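Local coordinates for protein putative sporulation-specific glycosylase ydhD (Bacillus subtilis subsp. subtilis str. 168, PDB 3CZ8) that probably hydrolyses glycosidic bonds during sporulation, as a family 18 glycoside hydrolase whose TIM-barrel catalytic domain makes up this fragment, at residues S239-S242 against E248-M251. The protein carries 1 engineered substitution. Sequence-based numbering, arbitrary orientation.
Sequences SAIS and ERAM
Arg249 reaches from its helix across to the strand 239-241, and Ile241 lies under one face of its guanidinium. The methyl CG2 of Ile241 sits 3.6 Å from Arg249 NH2, displaced toward the rim of the flat group. The other branch of the isoleucine meets the end of the aliphatic chain at a slant, with CD1 4.0 Å from Arg249 CD. This two-point fit follows from chi1 of 65°, which puts Ile241 CG1 between the backbone N and the carbonyl carbon and leaves CG2 anti to that carbon. The arginine is extended from CG to NE and covers much of the gap between the segments, while Ile241 reaches in from the other side. Ser239, two residues back on the same side of the strand, brings CB to 4.3 Å from Arg249 NH1, and a water joins its OG to NH1 through two weak bonds. The firmer hold on NH1 is a salt bridge to Asp227. Cutting Arg249 back to an alanine is likely to leave Asp227 without this salt-bridge partner and Ile241 CG2 without the guanidinium face above it. The unit lies in sequence between barrel strands 217-220 and 302-310, consistent with the insertion domain of many family 18 chitinases. Here helix 243-252 packs beside 239-241, an edge strand, within this chain, of a five-stranded antiparallel sheet; neighbouring strand 225-229 supplies Asp227, and Tyr270 of strand 265-271 also touches Arg249.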
loop_
_atom_site.group_PDB
_atom_site.type_symbol
_atom_site.label_atom_id
_atom_site.label_comp_id
_atom_site.label_asym_id
_atom_site.label_seq_id
_atom_site.Cartn_x
_atom_site.Cartn_y
_atom_site.Cartn_z
ATOM N N SER A 239 -9.486 5.439 12.258
ATOM C CA SER A 239 -8.426 4.632 11.668
ATOM C C SER A 239 -8.478 4.733 10.151
ATOM O O SER A 239 -9.497 4.405 9.535
ATOM C CB SER A 239 -8.539 3.169 12.110
ATOM O OG SER A 239 -8.350 3.038 13.506
ATOM N N ALA A 240 -7.375 5.203 9.570
ATOM C CA ALA A 240 -7.196 5.302 8.123
ATOM C C ALA A 240 -6.760 3.952 7.573
ATOM O O ALA A 240 -5.658 3.475 7.864
ATOM C CB ALA A 240 -6.161 6.376 7.787
ATOM N N ILE A 241 -7.640 3.332 6.792
ATOM C CA ILE A 241 -7.423 1.976 6.298
ATOM C C ILE A 241 -7.635 1.912 4.786
ATOM O O ILE A 241 -8.331 2.754 4.215
ATOM C CB ILE A 241 -8.343 0.932 7.021
ATOM C CG1 ILE A 241 -9.826 1.174 6.720
ATOM C CG2 ILE A 241 -8.098 0.912 8.535
ATOM C CD1 ILE A 241 -10.743 0.146 7.340
ATOM N N SER A 242 -7.022 0.926 4.138
ATOM C CA SER A 242 -7.175 0.749 2.700
ATOM C C SER A 242 -8.560 0.189 2.406
ATOM O O SER A 242 -9.252 -0.281 3.310
ATOM C CB SER A 242 -6.074 -0.163 2.130
ATOM O OG SER A 242 -6.404 -1.541 2.266
ATOM N N GLU A 248 -11.730 -6.593 4.573
ATOM C CA GLU A 248 -11.159 -7.523 5.548
ATOM C C GLU A 248 -11.785 -7.395 6.939
ATOM O O GLU A 248 -11.962 -8.401 7.629
ATOM C CB GLU A 248 -9.640 -7.349 5.629
ATOM C CG GLU A 248 -8.893 -7.926 4.412
ATOM C CD GLU A 248 -7.496 -7.341 4.227
ATOM O OE1 GLU A 248 -7.101 -6.415 4.976
ATOM O OE2 GLU A 248 -6.786 -7.816 3.317
ATOM N N ARG A 249 -12.125 -6.171 7.340
ATOM C CA ARG A 249 -12.806 -5.932 8.619
ATOM C C ARG A 249 -14.270 -6.348 8.587
ATOM O O ARG A 249 -14.803 -6.806 9.592
ATOM C CB ARG A 249 -12.674 -4.475 9.052
ATOM C CG ARG A 249 -11.273 -4.123 9.496
ATOM C CD ARG A 249 -11.185 -2.726 10.065
ATOM N NE ARG A 249 -9.799 -2.388 10.380
ATOM C CZ ARG A 249 -9.423 -1.459 11.253
ATOM N NH1 ARG A 249 -10.326 -0.754 11.920
ATOM N NH2 ARG A 249 -8.132 -1.238 11.460
ATOM N N ALA A 250 -14.915 -6.192 7.433
ATOM C CA ALA A 250 -16.289 -6.654 7.245
ATOM C C ALA A 250 -16.410 -8.177 7.350
ATOM O O ALA A 250 -17.437 -8.674 7.788
ATOM C CB ALA A 250 -16.850 -6.159 5.913
ATOM N N MET A 251 -15.360 -8.900 6.954
ATOM C CA MET A 251 -15.319 -10.367 7.061
ATOM C C MET A 251 -15.159 -10.830 8.501
ATOM O O MET A 251 -15.926 -11.673 8.970
ATOM C CB MET A 251 -14.156 -10.950 6.260
ATOM C CG MET A 251 -14.191 -10.709 4.779
ATOM S SD MET A 251 -13.070 -11.805 3.901
ATOM C CE MET A 251 -11.623 -11.914 4.969
HETATM O O HOH W 1 -10.414 0.875 14.975
#